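Long-range contacts in RagB/SusD family nutrient uptake outer membrane protein (Bacteroides thetaiotaomicron, PDB 7KV2), which probably binds beta-glucans at the outer membrane of a gut Bacteroides, as a surface glycan-binding protein of the SusD family: residues P305-N310 with S363-Y368; D313-G318 with K377-T382. All coordinates share one frame; numbering follows the deposited sequence.

Interaction 1 (P305-N310 with S363-Y368)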
ATOM      1  N   PRO A 305      -5.592  -8.703 -17.467  1.00 15.44           N
ATOM      2  CA  PRO A 305      -5.522  -8.492 -18.912  1.00 17.16           C
ATOM      3  C   PRO A 305      -6.929  -8.245 -19.470  1.00 17.44           C
ATOM      4  O   PRO A 305      -7.904  -8.849 -19.086  1.00 17.59           O
ATOM      5  CB  PRO A 305      -4.951  -9.762 -19.523  1.00 15.92           C
ATOM      6  CG  PRO A 305      -4.511 -10.596 -18.347  1.00 17.53           C
ATOM      7  CD  PRO A 305      -5.177 -10.061 -17.090  1.00 16.09           C
ATOM      8  N   TYR A 306      -6.996  -7.299 -20.396  1.00 18.23           N
ATOM      9  CA  TYR A 306      -8.255  -6.887 -21.042  1.00 16.53           C
ATOM     10  C   TYR A 306      -8.755  -8.017 -21.954  1.00 16.79           C
ATOM     11  O   TYR A 306      -7.984  -8.517 -22.837  1.00 16.44           O
ATOM     12  CB  TYR A 306      -7.997  -5.586 -21.802  1.00 19.03           C
ATOM     13  CG  TYR A 306      -9.244  -4.839 -22.226  1.00 18.43           C
ATOM     14  CD1 TYR A 306     -10.193  -4.449 -21.310  1.00 18.64           C
ATOM     15  CD2 TYR A 306      -9.427  -4.475 -23.563  1.00 18.21           C
ATOM     16  CE1 TYR A 306     -11.310  -3.714 -21.686  1.00 18.88           C
ATOM     17  CE2 TYR A 306     -10.525  -3.734 -23.949  1.00 18.07           C
ATOM     18  CZ  TYR A 306     -11.451  -3.338 -23.012  1.00 19.37           C
ATOM     19  OH  TYR A 306     -12.536  -2.610 -23.376  1.00 19.75           O
ATOM     20  N   ILE A 307     -10.004  -8.418 -21.722  1.00 15.06           N
ATOM     21  CA  ILE A 307     -10.741  -9.470 -22.476  1.00 15.78           C
ATOM     22  C   ILE A 307      -9.893 -10.750 -22.510  1.00 18.35           C
ATOM     23  O   ILE A 307      -9.840 -11.468 -23.548  1.00 18.23           O
ATOM     24  CB  ILE A 307     -11.190  -8.992 -23.855  1.00 17.51           C
ATOM     25  CG1 ILE A 307     -11.586  -7.505 -23.815  1.00 19.70           C
ATOM     26  CG2 ILE A 307     -12.317  -9.877 -24.353  1.00 17.64           C
ATOM     27  CD1 ILE A 307     -12.013  -6.954 -25.165  1.00 20.82           C
ATOM     28  N   TRP A 308      -9.252 -11.038 -21.377  1.00 16.64           N
ATOM     29  CA  TRP A 308      -8.699 -12.395 -21.108  1.00 17.02           C
ATOM     30  C   TRP A 308      -9.835 -13.411 -21.182  1.00 17.37           C
ATOM     31  O   TRP A 308     -10.936 -13.157 -20.699  1.00 17.17           O
ATOM     32  CB  TRP A 308      -8.023 -12.418 -19.735  1.00 17.16           C
ATOM     33  CG  TRP A 308      -7.435 -13.747 -19.392  1.00 18.47           C
ATOM     34  CD1 TRP A 308      -7.994 -14.698 -18.597  1.00 18.07           C
ATOM     35  CD2 TRP A 308      -6.184 -14.277 -19.851  1.00 17.68           C
ATOM     36  NE1 TRP A 308      -7.138 -15.763 -18.483  1.00 18.55           N
ATOM     37  CE2 TRP A 308      -6.038 -15.555 -19.259  1.00 17.40           C
ATOM     38  CE3 TRP A 308      -5.137 -13.783 -20.627  1.00 16.69           C
ATOM     39  CZ2 TRP A 308      -4.920 -16.351 -19.494  1.00 17.24           C
ATOM     40  CZ3 TRP A 308      -4.026 -14.566 -20.842  1.00 19.30           C
ATOM     41  CH2 TRP A 308      -3.940 -15.852 -20.309  1.00 18.30           C
ATOM     42  N   PRO A 309      -9.605 -14.598 -21.784  1.00 18.98           N
ATOM     43  CA  PRO A 309     -10.581 -15.686 -21.664  1.00 19.97           C
ATOM     44  C   PRO A 309     -10.656 -16.248 -20.221  1.00 21.38           C
ATOM     45  O   PRO A 309      -9.868 -17.107 -19.864  1.00 21.54           O
ATOM     46  CB  PRO A 309     -10.051 -16.674 -22.706  1.00 21.79           C
ATOM     47  CG  PRO A 309      -8.550 -16.436 -22.741  1.00 21.13           C
ATOM     48  CD  PRO A 309      -8.426 -14.930 -22.602  1.00 19.69           C
ATOM     49  N   ASN A 310     -11.623 -15.748 -19.463  1.00 21.36           N
ATOM     50  CA  ASN A 310     -11.940 -16.114 -18.060  1.00 22.25           C
ATOM     51  C   ASN A 310     -11.793 -17.638 -17.857  1.00 24.14           C
ATOM     52  O   ASN A 310     -12.414 -18.443 -18.606  1.00 21.84           O
ATOM     53  CB  ASN A 310     -13.326 -15.616 -17.669  1.00 24.59           C
ATOM     54  CG  ASN A 310     -13.339 -14.179 -17.221  1.00 24.06           C
ATOM     55  OD1 ASN A 310     -12.309 -13.503 -17.272  1.00 20.91           O
ATOM     56  ND2 ASN A 310     -14.502 -13.721 -16.791  1.00 23.76           N
ATOM     57  N   SER A 363      -6.442 -15.355 -27.778  1.00 26.62           N
ATOM     58  CA  SER A 363      -5.671 -14.123 -27.489  1.00 23.20           C
ATOM     59  C   SER A 363      -6.394 -13.353 -26.369  1.00 20.97           C
ATOM     60  O   SER A 363      -7.586 -13.592 -26.133  1.00 21.58           O
ATOM     61  CB  SER A 363      -5.502 -13.281 -28.727  1.00 25.64           C
ATOM     62  OG  SER A 363      -6.767 -12.829 -29.193  1.00 29.02           O
ATOM     63  N   TYR A 364      -5.701 -12.436 -25.723  1.00 19.81           N
ATOM     64  CA  TYR A 364      -6.363 -11.335 -24.984  1.00 19.03           C
ATOM     65  C   TYR A 364      -6.177 -10.079 -25.842  1.00 17.68           C
ATOM     66  O   TYR A 364      -5.421 -10.168 -26.810  1.00 20.77           O
ATOM     67  CB  TYR A 364      -5.877 -11.214 -23.533  1.00 16.05           C
ATOM     68  CG  TYR A 364      -4.478 -10.695 -23.348  1.00 17.37           C
ATOM     69  CD1 TYR A 364      -3.398 -11.552 -23.358  1.00 18.38           C
ATOM     70  CD2 TYR A 364      -4.213  -9.353 -23.127  1.00 16.52           C
ATOM     71  CE1 TYR A 364      -2.107 -11.101 -23.212  1.00 17.39           C
ATOM     72  CE2 TYR A 364      -2.923  -8.882 -22.968  1.00 16.48           C
ATOM     73  CZ  TYR A 364      -1.857  -9.750 -23.039  1.00 17.73           C
ATOM     74  OH  TYR A 364      -0.569  -9.361 -22.872  1.00 16.53           O
ATOM     75  N   THR A 365      -6.753  -8.966 -25.414  1.00 17.73           N
ATOM     76  CA  THR A 365      -6.663  -7.645 -26.061  1.00 17.95           C
ATOM     77  C   THR A 365      -5.557  -6.817 -25.399  1.00 17.81           C
ATOM     78  O   THR A 365      -5.753  -6.320 -24.293  1.00 17.32           O
ATOM     79  CB  THR A 365      -8.037  -6.969 -26.090  1.00 19.82           C
ATOM     80  OG1 THR A 365      -8.924  -7.831 -26.812  1.00 18.79           O
ATOM     81  CG2 THR A 365      -7.972  -5.621 -26.774  1.00 19.16           C
ATOM     82  N   THR A 366      -4.396  -6.747 -26.049  1.00 18.42           N
ATOM     83  CA  THR A 366      -3.246  -5.971 -25.544  1.00 18.87           C
ATOM     84  C   THR A 366      -3.673  -4.505 -25.535  1.00 18.63           C
ATOM     85  O   THR A 366      -4.399  -4.093 -26.477  1.00 21.25           O
ATOM     86  CB  THR A 366      -1.966  -6.222 -26.363  1.00 20.38           C
ATOM     87  OG1 THR A 366      -2.116  -5.783 -27.728  1.00 19.14           O
ATOM     88  CG2 THR A 366      -1.562  -7.688 -26.352  1.00 20.05           C
ATOM     89  N   ARG A 367      -3.304  -3.775 -24.501  1.00 16.51           N
ATOM     90  CA  ARG A 367      -3.631  -2.334 -24.412  1.00 20.98           C
ATOM     91  C   ARG A 367      -2.330  -1.537 -24.378  1.00 20.29           C
ATOM     92  O   ARG A 367      -1.284  -2.076 -24.712  1.00 18.91           O
ATOM     93  CB  ARG A 367      -4.548  -2.114 -23.217  1.00 22.70           C
ATOM     94  CG  ARG A 367      -5.963  -2.581 -23.466  1.00 23.56           C
ATOM     95  CD  ARG A 367      -6.901  -2.058 -22.386  1.00 22.98           C
ATOM     96  NE  ARG A 367      -8.014  -1.360 -22.974  1.00 20.82           N
ATOM     97  CZ  ARG A 367      -8.926  -0.714 -22.296  1.00 22.94           C
ATOM     98  NH1 ARG A 367      -8.858  -0.685 -20.977  1.00 20.59           N
ATOM     99  NH2 ARG A 367      -9.923  -0.123 -22.935  1.00 22.55           N
ATOM    100  N   TYR A 368      -2.404  -0.271 -24.005  1.00 19.49           N
ATOM    101  CA  TYR A 368      -1.243   0.622 -24.020  1.00 19.90           C
ATOM    102  C   TYR A 368      -0.179   0.069 -23.072  1.00 20.10           C
ATOM    103  O   TYR A 368      -0.512  -0.382 -21.959  1.00 17.95           O
ATOM    104  CB  TYR A 368      -1.746   2.012 -23.659  1.00 21.32           C
ATOM    105  CG  TYR A 368      -0.684   3.064 -23.651  1.00 21.46           C
ATOM    106  CD1 TYR A 368       0.206   3.198 -24.709  1.00 24.08           C
ATOM    107  CD2 TYR A 368      -0.539   3.894 -22.557  1.00 22.11           C
ATOM    108  CE1 TYR A 368       1.209   4.166 -24.668  1.00 23.73           C
ATOM    109  CE2 TYR A 368       0.435   4.871 -22.522  1.00 24.88           C
ATOM    110  CZ  TYR A 368       1.315   5.001 -23.580  1.00 23.95           C
ATOM    111  OH  TYR A 368       2.286   5.947 -23.489  1.00 25.43           O
TER
HETATM  112  O   HOH W   1      -4.778  -6.050 -21.708  1.00 18.22           O
HETATM  113  O   HOH W   2      -9.484 -10.455 -26.385  1.00 21.94           O

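Interaction 2 (D313-G318 with K377-T382)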
ATOM      1  N   ASP A 313      -5.930 -20.800 -17.379  1.00 21.03           N
ATOM      2  CA  ASP A 313      -4.875 -20.739 -16.331  1.00 21.60           C
ATOM      3  C   ASP A 313      -5.470 -20.181 -15.025  1.00 20.39           C
ATOM      4  O   ASP A 313      -4.689 -19.675 -14.177  1.00 18.55           O
ATOM      5  CB  ASP A 313      -3.667 -19.913 -16.824  1.00 22.58           C
ATOM      6  CG  ASP A 313      -2.395 -20.153 -16.019  1.00 26.70           C
ATOM      7  OD1 ASP A 313      -2.193 -21.296 -15.597  1.00 24.82           O
ATOM      8  OD2 ASP A 313      -1.631 -19.182 -15.759  1.00 23.33           O
ATOM      9  N   ASN A 314      -6.784 -20.356 -14.780  1.00 20.88           N
ATOM     10  CA  ASN A 314      -7.452 -19.942 -13.527  1.00 21.22           C
ATOM     11  C   ASN A 314      -7.207 -18.453 -13.279  1.00 20.83           C
ATOM     12  O   ASN A 314      -7.194 -18.049 -12.140  1.00 17.30           O
ATOM     13  CB  ASN A 314      -6.990 -20.756 -12.321  1.00 27.89           C
ATOM     14  CG  ASN A 314      -7.550 -22.168 -12.357  1.00 31.73           C
ATOM     15  OD1 ASN A 314      -6.863 -23.098 -11.963  1.00 43.13           O
ATOM     16  ND2 ASN A 314      -8.798 -22.325 -12.761  1.00 34.67           N
ATOM     17  N   HIS A 315      -7.090 -17.687 -14.350  1.00 18.13           N
ATOM     18  CA  HIS A 315      -7.058 -16.203 -14.279  1.00 18.77           C
ATOM     19  C   HIS A 315      -8.299 -15.674 -14.960  1.00 18.71           C
ATOM     20  O   HIS A 315      -8.741 -16.294 -15.978  1.00 17.27           O
ATOM     21  CB  HIS A 315      -5.789 -15.674 -14.967  1.00 16.23           C
ATOM     22  CG  HIS A 315      -4.549 -15.789 -14.140  1.00 17.51           C
ATOM     23  ND1 HIS A 315      -3.923 -16.994 -13.872  1.00 17.71           N
ATOM     24  CD2 HIS A 315      -3.840 -14.837 -13.494  1.00 16.96           C
ATOM     25  CE1 HIS A 315      -2.860 -16.773 -13.113  1.00 19.60           C
ATOM     26  NE2 HIS A 315      -2.764 -15.432 -12.873  1.00 17.47           N
ATOM     27  N   ASP A 316      -8.721 -14.490 -14.523  1.00 17.83           N
ATOM     28  CA  ASP A 316      -9.865 -13.736 -15.089  1.00 16.78           C
ATOM     29  C   ASP A 316      -9.364 -12.401 -15.664  1.00 19.21           C
ATOM     30  O   ASP A 316      -8.170 -12.004 -15.444  1.00 17.76           O
ATOM     31  CB  ASP A 316     -10.952 -13.548 -14.049  1.00 17.28           C
ATOM     32  CG  ASP A 316     -11.875 -14.743 -13.794  1.00 18.54           C
ATOM     33  OD1 ASP A 316     -11.683 -15.825 -14.416  1.00 19.44           O
ATOM     34  OD2 ASP A 316     -12.765 -14.588 -12.937  1.00 22.02           O
ATOM     35  N   ARG A 317     -10.259 -11.755 -16.405  1.00 17.96           N
ATOM     36  CA  ARG A 317      -9.986 -10.522 -17.163  1.00 17.39           C
ATOM     37  C   ARG A 317     -10.018  -9.292 -16.258  1.00 16.84           C
ATOM     38  O   ARG A 317     -10.615  -9.280 -15.196  1.00 16.32           O
ATOM     39  CB  ARG A 317     -11.023 -10.377 -18.287  1.00 18.43           C
ATOM     40  CG  ARG A 317     -12.444 -10.136 -17.795  1.00 20.41           C
ATOM     41  CD  ARG A 317     -13.431 -10.511 -18.875  1.00 24.24           C
ATOM     42  NE  ARG A 317     -14.734 -10.057 -18.466  1.00 28.40           N
ATOM     43  CZ  ARG A 317     -15.861 -10.714 -18.682  1.00 32.25           C
ATOM     44  NH1 ARG A 317     -15.844 -11.881 -19.297  1.00 29.45           N
ATOM     45  NH2 ARG A 317     -17.009 -10.169 -18.286  1.00 34.48           N
ATOM     46  N   GLY A 318      -9.483  -8.206 -16.787  1.00 15.93           N
ATOM     47  CA  GLY A 318      -9.522  -6.896 -16.148  1.00 16.25           C
ATOM     48  C   GLY A 318      -9.467  -5.813 -17.190  1.00 15.93           C
ATOM     49  O   GLY A 318      -9.900  -6.094 -18.324  1.00 16.08           O
ATOM     50  N   LYS A 377       0.538 -10.852  -7.957  1.00 15.21           N
ATOM     51  CA  LYS A 377       0.163 -10.716  -6.540  1.00 15.57           C
ATOM     52  C   LYS A 377      -1.319 -10.368  -6.392  1.00 15.72           C
ATOM     53  O   LYS A 377      -1.949 -10.835  -5.428  1.00 15.78           O
ATOM     54  CB  LYS A 377       0.982  -9.642  -5.849  1.00 15.51           C
ATOM     55  CG  LYS A 377       2.459  -9.963  -5.762  1.00 16.00           C
ATOM     56  CD  LYS A 377       3.264  -8.862  -5.130  1.00 14.26           C
ATOM     57  CE  LYS A 377       4.753  -9.170  -5.111  1.00 14.94           C
ATOM     58  NZ  LYS A 377       5.585  -8.106  -4.480  1.00 14.52           N
ATOM     59  N   TYR A 378      -1.844  -9.496  -7.253  1.00 13.88           N
ATOM     60  CA  TYR A 378      -3.214  -8.943  -7.142  1.00 13.68           C
ATOM     61  C   TYR A 378      -4.010  -9.221  -8.418  1.00 13.15           C
ATOM     62  O   TYR A 378      -5.016  -8.543  -8.684  1.00 14.79           O
ATOM     63  CB  TYR A 378      -3.162  -7.463  -6.744  1.00 13.83           C
ATOM     64  CG  TYR A 378      -2.642  -7.272  -5.336  1.00 14.42           C
ATOM     65  CD1 TYR A 378      -3.295  -7.861  -4.256  1.00 13.81           C
ATOM     66  CD2 TYR A 378      -1.474  -6.565  -5.087  1.00 14.28           C
ATOM     67  CE1 TYR A 378      -2.806  -7.718  -2.971  1.00 14.54           C
ATOM     68  CE2 TYR A 378      -1.002  -6.386  -3.805  1.00 14.08           C
ATOM     69  CZ  TYR A 378      -1.670  -6.959  -2.742  1.00 14.59           C
ATOM     70  OH  TYR A 378      -1.212  -6.787  -1.465  1.00 15.23           O
ATOM     71  N   ALA A 379      -3.577 -10.199  -9.208  1.00 14.42           N
ATOM     72  CA  ALA A 379      -4.284 -10.619 -10.422  1.00 13.73           C
ATOM     73  C   ALA A 379      -5.656 -11.203 -10.042  1.00 13.94           C
ATOM     74  O   ALA A 379      -5.843 -11.717  -8.922  1.00 15.17           O
ATOM     75  CB  ALA A 379      -3.472 -11.634 -11.156  1.00 16.50           C
ATOM     76  N   ALA A 380      -6.603 -11.049 -10.961  1.00 14.26           N
ATOM     77  CA  ALA A 380      -7.949 -11.651 -10.887  1.00 15.46           C
ATOM     78  C   ALA A 380      -7.806 -13.169 -11.065  1.00 16.52           C
ATOM     79  O   ALA A 380      -7.387 -13.660 -12.162  1.00 17.22           O
ATOM     80  CB  ALA A 380      -8.856 -11.044 -11.914  1.00 15.82           C
ATOM     81  N   ILE A 381      -8.094 -13.898  -9.993  1.00 17.19           N
ATOM     82  CA  ILE A 381      -7.951 -15.388 -10.005  1.00 18.33           C
ATOM     83  C   ILE A 381      -9.356 -15.975 -10.025  1.00 19.92           C
ATOM     84  O   ILE A 381     -10.185 -15.568  -9.208  1.00 19.31           O
ATOM     85  CB  ILE A 381      -7.151 -15.887  -8.799  1.00 19.78           C
ATOM     86  CG1 ILE A 381      -5.773 -15.235  -8.749  1.00 20.31           C
ATOM     87  CG2 ILE A 381      -7.089 -17.424  -8.782  1.00 21.67           C
ATOM     88  CD1 ILE A 381      -4.937 -15.482  -9.982  1.00 20.95           C
ATOM     89  N   THR A 382      -9.635 -16.837 -10.999  1.00 21.79           N
ATOM     90  CA  THR A 382     -10.976 -17.469 -11.123  1.00 21.85           C
ATOM     91  C   THR A 382     -11.444 -17.999  -9.755  1.00 24.24           C
ATOM     92  O   THR A 382     -10.695 -18.776  -9.131  1.00 23.19           O
ATOM     93  CB  THR A 382     -10.931 -18.582 -12.166  1.00 23.38           C
ATOM     94  OG1 THR A 382     -10.279 -18.085 -13.331  1.00 21.37           O
ATOM     95  CG2 THR A 382     -12.306 -19.141 -12.480  1.00 26.64           C
TER
HETATM   96  O   HOH W   3      -5.828 -12.278 -14.054  1.00 16.66           O

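Interaction 1 (P305-N310 with S363-Y368)
The phenol ring of Tyr306 carries the flat guanidinium of Arg367 on one face, a cation-pi stack in which Arg367 CZ stands 3.7 Å from the ring centroid and the two planes diverge by only 13°. CD of the arginine continues the cover as a CH-pi contact over the same face, while CG1 of Ile307 lies over the opposite one. Tyr306 reaches this place with its CG anti to the backbone N (chi1 -165°), which sets the ring face-on to the guanidinium, and Thr365 CG2 meets the ring edge at CD2. Both terminal nitrogens of Arg367 are engaged further on, NH1 by Trp319 O and NH2 by a buffer molecule probably from the crystallisation liquor. Replacing Tyr306 by alanine removes the ring, and would probably leave one face of the guanidinium uncovered and open a gap between Arg367 and Ile307.

The polar links are mostly backbone. Pro305 to Trp308 form a type II beta turn, and this turn, in a loop of the helix-rich SusD fold, docks on the irregular segment 363-368: Thr365 N donates to Tyr306 O at 2.9 Å. Two waters flank that bond. One accepts from Tyr306 N and donates to Thr365 O (2.8 Å); the other joins Ile307 O to Thr365 OG1.

Apolar packing centres on Tyr364. Pro305 CB sits over its ring in a CH-pi contact, 4.1 Å from the centroid, and Trp308 CE3 approaches Tyr364 CD1 at 3.9 Å. The Tyr364 hydroxyl reaches on to Asp370 OD1, and Trp308 NE1 to Thr312 O.

Interaction 2 (D313-G318 with K377-T382)
Thr382 and Asp316 meet side chain to side chain: the hydroxyl of Thr382 donates to Asp316 OD1 over 2.9 Å, coming from above the carboxylate plane, and the two side chains cross at about a right angle. Thr382 OG1 lies beside its own backbone N (chi1 -48°), which turns the hydroxyl to the carboxylate. The backbone N of Thr382 is used as well, giving its hydrogen to Asn314 O at 3.0 Å.

Ala380 supplies the matching bond at the other end. Its carbonyl accepts from Asp316 N at 2.8 Å with a nearly straight N-H...O angle of 168°, and takes a second hydrogen from a water that also donates to Asp316 O. The Ala380 methyl packs on Asp316 CB, 3.9 Å away, and its outer surroundings include Pro300 and Trp396.

These two backbone bonds enclose His315 and Ile381 as a single beta bridge between two loops of the SusD-family region that run steeply across each other (117° between their directions). On the bridge the side chains of the pair run alongside each other, and Ile381 CD1 lies over one face of the imidazole, 3.8 Å from its centroid, as a CH-pi contact. The ring's rotation is fixed by its two nitrogens: ND1 donates in the ring plane to Asp313 O at 2.8 Å, and NE2 is hydrogen-bonded to Glu376 OE1, next to the second segment.

From the N terminus the chain passes through 305-310 and then 313-318, both in the loop between helices 299-303 and 326-331. It returns at 363-368, closing interaction 1, and at 377-382, closing interaction 2. The two closures therefore cross rather than nest. The two returning segments lie on either side of strand 373-375 in sequence, so one loop is tied to the chain before and after that strand. Within the loop itself the contacts join: Pro305 O probably bonds Gly318 N, Asn310 OD1 probably bonds Arg317 N, and Trp308 packs on His315. Trp344, in the partner strand 343-345, meets the rings of both Trp308 and His315.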